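Cysteine protease (Xylella fastidiosa, PDB 3OIS) binds uridine-5'-diphosphate and, as a papain-family cysteine protease, probably hydrolyses peptide bonds. Local coordinates at residues A[30-44]-A[118-130]. Sequence-based numbering, arbitrary orientation. Where two conformers were deposited one is given.
Sequences KSGYGYIPDIADIRD and VNYDSGAMIRDGI. With UDP (uridine-5'-diphosphate), chain E.
G34 and G123 bring the two backbones together, their CA atoms 3.9 Å apart, and from there a single parallel bridge pairs Y35 with A124: A124 N donates to G34 O and I36 N to A124 O. K30 lies along the turn of D121 and S122, bending at chi2 (-85°) so that its NZ reaches S122 O from above the carbonyl plane. Past the bridge, the extended M125 side chain passes alongside I36, its CG near I36 CB, and sets its CE against P37 O, and I39 N gives its sulfur a weak hydrogen bond. D38 then meets the start of helix 126-135: D38 OD1 accepts from the backbone R127 N at 2.9 Å, on its syn side but a little out of the carboxylate plane, while a water joins the same oxygen to I36 O and I126 N. OD2 turns to R186 and W284.

R127 carries the far end. With CG between the backbone N and carbonyl carbon (chi1 74°), its chain runs past D38, and the guanidinium grips D44 end-on: NH2 to OD1 at 2.9 Å, NH1 to OD2 at 3.0 Å, the two planes only 20° apart. NH1 also donates to I39 O, nearly along the C=O axis, which helps fix the group's rotation. D44 OD1 accepts the ribose O2' of UDP at 2.7 Å, and D41 OD2 accepts O3' at 2.8 Å; R43 holds D41 side-on and lays one guanidinium face against UDP C5'. R127 thus lines the nucleotide pocket itself, its NH2 3.5 Å from UDP O3', and also holds D44 in place for the ribose.

I126 touches the Y35 ring and packs on W284 of strand 280-287, while A124 and I126 meet T79 of helix 78-93 and S122 rests on R112 of helix 104-114.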
ATOM      1  N   LYS A  30      13.681   3.876   4.780  1.00 16.15           N
ATOM      2  CA  LYS A  30      12.506   4.283   4.054  1.00 15.32           C
ATOM      3  C   LYS A  30      12.580   3.852   2.586  1.00 15.08           C
ATOM      4  O   LYS A  30      11.519   3.669   1.971  1.00 14.70           O
ATOM      5  CB  LYS A  30      12.332   5.815   4.155  1.00 15.38           C
ATOM      6  CG  LYS A  30      12.105   6.286   5.610  1.00 14.25           C
ATOM      7  CD  LYS A  30      10.588   6.182   5.965  1.00 18.42           C
ATOM      8  CE  LYS A  30      10.354   6.400   7.476  1.00 24.79           C
ATOM      9  NZ  LYS A  30       8.892   6.319   7.822  1.00 25.52           N
ATOM     10  N   SER A  31      13.805   3.782   2.005  1.00 17.05           N
ATOM     11  CA  SER A  31      13.943   3.374   0.542  1.00 18.55           C
ATOM     12  C   SER A  31      13.332   2.038   0.379  1.00 17.29           C
ATOM     13  O   SER A  31      13.737   1.090   1.052  1.00 18.33           O
ATOM     14  CB  SER A  31      15.444   3.282   0.131  1.00 20.35           C
ATOM     15  OG  SER A  31      15.818   4.525  -0.373  1.00 29.98           O
ATOM     16  N   GLY A  32      12.320   1.902  -0.501  1.00 15.88           N
ATOM     17  CA  GLY A  32      11.673   0.615  -0.653  1.00 14.10           C
ATOM     18  C   GLY A  32      10.532   0.277   0.307  1.00 14.77           C
ATOM     19  O   GLY A  32       9.798  -0.702   0.132  1.00 16.49           O
ATOM     20  N   TYR A  33      10.401   1.103   1.374  1.00 13.15           N
ATOM     21  CA  TYR A  33       9.374   0.942   2.420  1.00 10.89           C
ATOM     22  C   TYR A  33       8.518   2.216   2.469  1.00 12.29           C
ATOM     23  O   TYR A  33       8.054   2.665   1.415  1.00 13.04           O
ATOM     24  CB  TYR A  33      10.022   0.675   3.778  1.00 11.85           C
ATOM     25  CG  TYR A  33      10.855  -0.555   3.810  1.00 14.04           C
ATOM     26  CD1 TYR A  33      10.399  -1.740   3.201  1.00 19.77           C
ATOM     27  CD2 TYR A  33      12.054  -0.607   4.584  1.00 18.91           C
ATOM     28  CE1 TYR A  33      11.170  -2.872   3.227  1.00 23.11           C
ATOM     29  CE2 TYR A  33      12.835  -1.797   4.624  1.00 18.53           C
ATOM     30  CZ  TYR A  33      12.393  -2.893   3.951  1.00 20.46           C
ATOM     31  OH  TYR A  33      13.189  -4.058   4.004  1.00 20.88           O
ATOM     32  N   GLY A  34       8.229   2.737   3.659  1.00 11.89           N
ATOM     33  CA  GLY A  34       7.486   3.983   3.686  1.00 13.38           C
ATOM     34  C   GLY A  34       6.214   4.060   4.516  1.00 12.77           C
ATOM     35  O   GLY A  34       5.483   5.070   4.470  1.00 14.30           O
ATOM     36  N   TYR A  35       5.857   2.984   5.187  1.00 13.42           N
ATOM     37  CA  TYR A  35       4.637   3.002   5.981  1.00 12.51           C
ATOM     38  C   TYR A  35       4.950   3.520   7.405  1.00 13.32           C
ATOM     39  O   TYR A  35       5.857   3.044   8.047  1.00 14.61           O
ATOM     40  CB  TYR A  35       4.129   1.542   6.075  1.00 12.01           C
ATOM     41  CG  TYR A  35       3.183   1.228   7.223  1.00 13.98           C
ATOM     42  CD1 TYR A  35       1.878   1.790   7.319  1.00 13.40           C
ATOM     43  CD2 TYR A  35       3.592   0.362   8.239  1.00 15.93           C
ATOM     44  CE1 TYR A  35       0.981   1.442   8.402  1.00 15.72           C
ATOM     45  CE2 TYR A  35       2.706   0.033   9.319  1.00 16.57           C
ATOM     46  CZ  TYR A  35       1.429   0.583   9.394  1.00 13.63           C
ATOM     47  OH  TYR A  35       0.574   0.179  10.467  1.00 12.59           O
ATOM     48  N   ILE A  36       4.147   4.480   7.856  1.00 13.24           N
ATOM     49  CA  ILE A  36       4.185   4.935   9.265  1.00 13.37           C
ATOM     50  C   ILE A  36       2.820   4.569   9.828  1.00 13.53           C
ATOM     51  O   ILE A  36       1.797   4.784   9.133  1.00 11.35           O
ATOM     52  CB  ILE A  36       4.246   6.479   9.270  1.00 12.19           C
ATOM     53  CG1 ILE A  36       5.500   7.137   8.545  1.00 13.42           C
ATOM     54  CG2 ILE A  36       4.209   6.931  10.825  1.00 11.36           C
ATOM     55  CD1 ILE A  36       5.411   8.819   8.296  1.00 14.48           C
ATOM     56  N   PRO A  37       2.741   3.958  11.023  1.00 13.82           N
ATOM     57  CA  PRO A  37       1.441   3.611  11.566  1.00 14.07           C
ATOM     58  C   PRO A  37       0.499   4.806  11.636  1.00 12.42           C
ATOM     59  O   PRO A  37       0.893   5.907  11.971  1.00 12.95           O
ATOM     60  CB  PRO A  37       1.786   3.081  12.978  1.00 17.49           C
ATOM     61  CG  PRO A  37       3.230   2.556  12.788  1.00 15.29           C
ATOM     62  CD  PRO A  37       3.836   3.682  11.969  1.00 14.51           C
ATOM     63  N   ASP A  38      -0.790   4.567  11.359  1.00 14.32           N
ATOM     64  CA  ASP A  38      -1.788   5.630  11.380  1.00 14.13           C
ATOM     65  C   ASP A  38      -1.944   6.114  12.841  1.00 13.83           C
ATOM     66  O   ASP A  38      -2.114   5.292  13.730  1.00 12.77           O
ATOM     67  CB  ASP A  38      -3.205   5.076  11.062  1.00 13.96           C
ATOM     68  CG  ASP A  38      -3.506   4.895   9.581  1.00 13.62           C
ATOM     69  OD1 ASP A  38      -2.733   5.366   8.726  1.00 13.85           O
ATOM     70  OD2 ASP A  38      -4.630   4.343   9.314  1.00 13.92           O
ATOM     71  N   ILE A  39      -2.094   7.423  13.003  1.00 13.62           N
ATOM     72  CA  ILE A  39      -2.710   8.005  14.271  1.00 15.82           C
ATOM     73  C   ILE A  39      -4.163   7.522  14.248  1.00 16.77           C
ATOM     74  O   ILE A  39      -4.817   7.564  13.180  1.00 13.85           O
ATOM     75  CB  ILE A  39      -2.625   9.554  14.320  1.00 17.32           C
ATOM     76  CG1 ILE A  39      -3.270  10.086  15.622  1.00 19.50           C
ATOM     77  CG2 ILE A  39      -3.271  10.236  13.086  1.00 19.98           C
ATOM     78  CD1 ILE A  39      -3.131  11.636  15.765  1.00 23.08           C
ATOM     79  N   ALA A  40      -4.672   7.035  15.403  1.00 17.76           N
ATOM     80  CA  ALA A  40      -6.070   6.582  15.429  1.00 17.30           C
ATOM     81  C   ALA A  40      -7.049   7.757  15.448  1.00 16.14           C
ATOM     82  O   ALA A  40      -6.725   8.825  16.014  1.00 15.25           O
ATOM     83  CB  ALA A  40      -6.311   5.711  16.630  1.00 18.90           C
ATOM     84  N   ASP A  41      -8.194   7.565  14.816  1.00 16.81           N
ATOM     85  CA  ASP A  41      -9.244   8.536  14.816  1.00 16.32           C
ATOM     86  C   ASP A  41     -10.531   7.722  15.126  1.00 16.39           C
ATOM     87  O   ASP A  41     -10.897   6.864  14.360  1.00 15.03           O
ATOM     88  CB  ASP A  41      -9.297   9.271  13.441  1.00 15.51           C
ATOM     89  CG  ASP A  41     -10.316  10.439  13.354  1.00 15.98           C
ATOM     90  OD1 ASP A  41     -11.293  10.523  14.105  1.00 16.84           O
ATOM     91  OD2 ASP A  41     -10.107  11.289  12.496  1.00 15.80           O
ATOM     92  N   ILE A  42     -11.182   7.977  16.266  1.00 15.80           N
ATOM     93  CA  ILE A  42     -12.456   7.242  16.578  1.00 17.30           C
ATOM     94  C   ILE A  42     -13.569   7.507  15.485  1.00 15.46           C
ATOM     95  O   ILE A  42     -14.542   6.756  15.461  1.00 18.90           O
ATOM     96  CB  ILE A  42     -13.060   7.630  17.952  1.00 17.71           C
ATOM     97  CG1 ILE A  42     -13.385   9.151  17.948  1.00 18.77           C
ATOM     98  CG2 ILE A  42     -12.129   7.166  19.016  1.00 19.96           C
ATOM     99  CD1 ILE A  42     -14.124   9.693  19.243  1.00 22.41           C
ATOM    100  N   ARG A  43     -13.459   8.524  14.635  1.00 16.17           N
ATOM    101  CA  ARG A  43     -14.470   8.692  13.555  1.00 14.34           C
ATOM    102  C   ARG A  43     -14.303   7.679  12.428  1.00 16.17           C
ATOM    103  O   ARG A  43     -15.149   7.637  11.501  1.00 18.05           O
ATOM    104  CB  ARG A  43     -14.440  10.090  12.978  1.00 16.09           C
ATOM    105  CG  ARG A  43     -14.793  11.164  14.022  1.00 13.88           C
ATOM    106  CD  ARG A  43     -14.489  12.483  13.422  1.00 17.86           C
ATOM    107  NE  ARG A  43     -13.036  12.658  13.316  1.00 17.34           N
ATOM    108  CZ  ARG A  43     -12.476  13.716  12.791  1.00 18.05           C
ATOM    109  NH1 ARG A  43     -11.125  13.784  12.714  1.00 18.83           N
ATOM    110  NH2 ARG A  43     -13.211  14.768  12.418  1.00 19.90           N
ATOM    111  N   ASP A  44     -13.236   6.860  12.470  1.00 15.85           N
ATOM    112  CA  ASP A  44     -12.952   5.947  11.337  1.00 15.78           C
ATOM    113  C   ASP A  44     -14.114   4.946  11.107  1.00 14.75           C
ATOM    114  O   ASP A  44     -14.592   4.274  12.026  1.00 14.98           O
ATOM    115  CB  ASP A  44     -11.690   5.142  11.575  1.00 16.30           C
ATOM    116  CG  ASP A  44     -10.386   5.961  11.402  1.00 17.45           C
ATOM    117  OD1 ASP A  44     -10.440   7.075  10.965  1.00 16.74           O
ATOM    118  OD2 ASP A  44      -9.335   5.440  11.779  1.00 18.80           O
ATOM    119  N   VAL A 118       7.579  17.415   2.110  1.00 13.50           N
ATOM    120  CA  VAL A 118       7.770  17.084   0.714  1.00 16.16           C
ATOM    121  C   VAL A 118       9.237  17.095   0.321  1.00 15.04           C
ATOM    122  O   VAL A 118       9.635  16.468  -0.646  1.00 16.48           O
ATOM    123  CB  VAL A 118       6.946  18.042  -0.198  1.00 18.17           C
ATOM    124  CG1 VAL A 118       5.475  17.827   0.063  1.00 17.26           C
ATOM    125  CG2 VAL A 118       7.362  19.513  -0.026  1.00 18.74           C
ATOM    126  N   ASN A 119      10.083  17.755   1.099  1.00 13.70           N
ATOM    127  CA  ASN A 119      11.504  17.761   0.752  1.00 15.20           C
ATOM    128  C   ASN A 119      12.320  16.575   1.293  1.00 14.22           C
ATOM    129  O   ASN A 119      13.513  16.508   1.022  1.00 16.06           O
ATOM    130  CB  ASN A 119      12.137  19.044   1.280  1.00 16.87           C
ATOM    131  CG  ASN A 119      11.712  20.325   0.447  1.00 17.98           C
ATOM    132  OD1 ASN A 119      11.226  20.233  -0.693  1.00 24.44           O
ATOM    133  ND2 ASN A 119      12.008  21.504   1.023  1.00 26.40           N
ATOM    134  N   TYR A 120      11.683  15.636   2.046  1.00 12.84           N
ATOM    135  CA  TYR A 120      12.358  14.527   2.692  0.70 14.17           C
ATOM    136  C   TYR A 120      11.618  13.204   2.367  1.00 13.15           C
ATOM    137  O   TYR A 120      10.395  13.255   2.101  1.00 13.17           O
ATOM    138  CB  TYR A 120      12.305  14.877   4.197  0.70 15.60           C
ATOM    139  CG  TYR A 120      13.047  16.207   4.429  0.70 16.17           C
ATOM    140  CD1 TYR A 120      14.436  16.199   4.654  0.70 18.69           C
ATOM    141  CD2 TYR A 120      12.367  17.445   4.397  0.70 15.94           C
ATOM    142  CE1 TYR A 120      15.153  17.407   4.831  0.70 18.07           C
ATOM    143  CE2 TYR A 120      13.068  18.656   4.567  0.70 16.98           C
ATOM    144  CZ  TYR A 120      14.458  18.625   4.761  0.70 20.78           C
ATOM    145  OH  TYR A 120      15.165  19.781   4.932  0.70 21.21           O
ATOM    146  N   ASP A 121      12.298  12.064   2.427  1.00 13.23           N
ATOM    147  CA  ASP A 121      11.647  10.803   2.091  1.00 13.52           C
ATOM    148  C   ASP A 121      11.093  10.285   3.437  1.00 14.10           C
ATOM    149  O   ASP A 121      11.599   9.330   4.056  1.00 14.28           O
ATOM    150  CB  ASP A 121      12.706   9.864   1.482  1.00 12.63           C
ATOM    151  CG  ASP A 121      12.100   8.683   0.789  1.00 17.34           C
ATOM    152  OD1 ASP A 121      10.892   8.700   0.519  1.00 14.65           O
ATOM    153  OD2 ASP A 121      12.875   7.719   0.528  1.00 16.52           O
ATOM    154  N   SER A 122       9.985  10.870   3.892  1.00 12.31           N
ATOM    155  CA  SER A 122       9.527  10.612   5.212  1.00 14.40           C
ATOM    156  C   SER A 122       8.664   9.378   5.294  1.00 12.59           C
ATOM    157  O   SER A 122       8.353   8.924   6.389  1.00 14.84           O
ATOM    158  CB  SER A 122       8.749  11.832   5.703  1.00 15.47           C
ATOM    159  OG  SER A 122       7.637  12.016   4.823  1.00 17.33           O
ATOM    160  N   GLY A 123       8.183   8.869   4.145  1.00 11.74           N
ATOM    161  CA  GLY A 123       7.106   7.851   4.195  1.00 10.78           C
ATOM    162  C   GLY A 123       5.773   8.569   4.563  1.00 11.92           C
ATOM    163  O   GLY A 123       5.715   9.824   4.492  1.00 13.71           O
ATOM    164  N   ALA A 124       4.739   7.800   4.869  1.00 12.13           N
ATOM    165  CA  ALA A 124       3.405   8.334   5.063  1.00 12.98           C
ATOM    166  C   ALA A 124       2.499   7.322   5.781  1.00 12.20           C
ATOM    167  O   ALA A 124       2.768   6.085   5.776  1.00 12.29           O
ATOM    168  CB  ALA A 124       2.802   8.719   3.634  1.00 12.90           C
ATOM    169  N   MET A 125       1.422   7.840   6.380  1.00 11.89           N
ATOM    170  CA  MET A 125       0.387   7.008   6.952  1.00  9.94           C
ATOM    171  C   MET A 125      -0.596   6.699   5.826  1.00 11.01           C
ATOM    172  O   MET A 125      -0.905   7.549   4.993  1.00 13.02           O
ATOM    173  CB  MET A 125      -0.348   7.768   8.073  1.00 12.91           C
ATOM    174  CG  MET A 125       0.582   8.087   9.246  1.00 10.99           C
ATOM    175  SD  MET A 125      -0.430   9.140  10.405  1.00 15.23           S
ATOM    176  CE  MET A 125       0.813   9.299  11.712  1.00 13.20           C
ATOM    177  N   ILE A 126      -1.033   5.451   5.787  1.00 11.05           N
ATOM    178  CA  ILE A 126      -2.133   5.039   4.860  1.00 10.88           C
ATOM    179  C   ILE A 126      -3.329   5.966   4.919  1.00 11.04           C
ATOM    180  O   ILE A 126      -3.854   6.418   3.851  1.00 10.85           O
ATOM    181  CB  ILE A 126      -2.555   3.587   5.112  1.00 10.27           C
ATOM    182  CG1 ILE A 126      -1.291   2.741   4.828  1.00  9.81           C
ATOM    183  CG2 ILE A 126      -3.728   3.230   4.093  1.00 11.04           C
ATOM    184  CD1 ILE A 126      -1.508   1.326   5.286  1.00 11.89           C
ATOM    185  N   ARG A 127      -3.688   6.351   6.141  1.00 11.39           N
ATOM    186  CA  ARG A 127      -4.873   7.166   6.289  1.00 12.71           C
ATOM    187  C   ARG A 127      -4.708   8.515   5.577  1.00 11.48           C
ATOM    188  O   ARG A 127      -5.700   9.137   5.120  1.00 12.02           O
ATOM    189  CB  ARG A 127      -5.257   7.358   7.751  1.00 12.65           C
ATOM    190  CG  ARG A 127      -4.296   8.362   8.547  1.00 14.58           C
ATOM    191  CD  ARG A 127      -4.729   8.589  10.048  1.00 19.09           C
ATOM    192  NE  ARG A 127      -6.074   8.998   9.920  1.00 17.98           N
ATOM    193  CZ  ARG A 127      -7.149   8.341  10.382  1.00 15.66           C
ATOM    194  NH1 ARG A 127      -7.075   7.352  11.318  1.00 13.01           N
ATOM    195  NH2 ARG A 127      -8.343   8.773   9.955  1.00 19.58           N
ATOM    196  N   ASP A 128      -3.477   8.991   5.460  1.00 12.16           N
ATOM    197  CA  ASP A 128      -3.233  10.268   4.799  1.00 11.31           C
ATOM    198  C   ASP A 128      -3.224  10.117   3.249  1.00 14.55           C
ATOM    199  O   ASP A 128      -3.746  10.955   2.544  1.00 13.57           O
ATOM    200  CB  ASP A 128      -1.870  10.845   5.244  1.00 12.11           C
ATOM    201  CG  ASP A 128      -1.934  11.355   6.670  1.00 13.35           C
ATOM    202  OD1 ASP A 128      -3.084  11.584   7.168  1.00 14.33           O
ATOM    203  OD2 ASP A 128      -0.855  11.544   7.278  1.00 16.26           O
ATOM    204  N   GLY A 129      -2.719   8.975   2.764  1.00 12.90           N
ATOM    205  CA  GLY A 129      -2.877   8.666   1.321  1.00 13.23           C
ATOM    206  C   GLY A 129      -4.370   8.594   0.994  1.00 14.54           C
ATOM    207  O   GLY A 129      -4.772   9.052  -0.054  1.00 13.72           O
ATOM    208  N   ILE A 130      -5.155   7.965   1.867  1.00 12.93           N
ATOM    209  CA  ILE A 130      -6.606   7.891   1.662  1.00 13.42           C
ATOM    210  C   ILE A 130      -7.286   9.259   1.708  1.00 14.02           C
ATOM    211  O   ILE A 130      -8.106   9.581   0.875  1.00 13.65           O
ATOM    212  CB  ILE A 130      -7.193   6.899   2.647  1.00 14.71           C
ATOM    213  CG1 ILE A 130      -6.757   5.507   2.227  1.00 13.33           C
ATOM    214  CG2 ILE A 130      -8.763   6.900   2.626  1.00 15.45           C
ATOM    215  CD1 ILE A 130      -7.146   4.464   3.347  1.00 15.53           C
TER
HETATM  216  N1  UDP E 292     -14.030   9.124   7.604  1.00 16.50           N
HETATM  217  C2  UDP E 292     -13.901   7.798   7.294  1.00 14.97           C
HETATM  218  N3  UDP E 292     -14.340   7.372   6.046  1.00 14.54           N
HETATM  219  C4  UDP E 292     -14.875   8.241   5.151  1.00 15.48           C
HETATM  220  C5  UDP E 292     -15.052   9.599   5.472  1.00 16.83           C
HETATM  221  C6  UDP E 292     -14.504  10.028   6.689  1.00 16.94           C
HETATM  222  O2  UDP E 292     -13.421   7.000   8.036  1.00 13.61           O
HETATM  223  O4  UDP E 292     -15.329   7.735   4.074  1.00 14.13           O
HETATM  224  C1' UDP E 292     -13.656   9.503   9.011  1.00 17.20           C
HETATM  225  C2' UDP E 292     -12.166   9.530   9.272  1.00 19.48           C
HETATM  226  O2' UDP E 292     -12.031   9.240  10.662  1.00 16.98           O
HETATM  227  C3' UDP E 292     -11.914  10.965   9.028  1.00 18.83           C
HETATM  228  C4' UDP E 292     -13.137  11.634   9.697  1.00 19.83           C
HETATM  229  O4' UDP E 292     -14.240  10.765   9.364  1.00 19.50           O
HETATM  230  O3' UDP E 292     -10.734  11.309   9.749  1.00 18.71           O
HETATM  231  C5' UDP E 292     -13.307  13.065   9.198  1.00 18.87           C
HETATM  232  O5' UDP E 292     -13.560  12.986   7.796  1.00 22.70           O
HETATM  233  PA  UDP E 292     -14.151  14.121   6.958  1.00 24.54           P
HETATM  234  O1A UDP E 292     -13.940  13.959   5.502  1.00 23.18           O
HETATM  235  O2A UDP E 292     -15.550  14.422   7.373  1.00 25.95           O
HETATM  236  O3A UDP E 292     -13.192  15.321   7.501  1.00 32.94           O
HETATM  237  PB  UDP E 292     -12.867  16.827   7.014  1.00 34.50           P
HETATM  238  O1B UDP E 292     -13.064  17.694   8.171  1.00 39.37           O
HETATM  239  O2B UDP E 292     -11.516  16.739   6.525  1.00 32.20           O
HETATM  240  O3B UDP E 292     -13.747  17.287   5.892  1.00 36.52           O
HETATM  241  O   HOH W   1      -0.603   3.993   8.039  1.00 11.98           O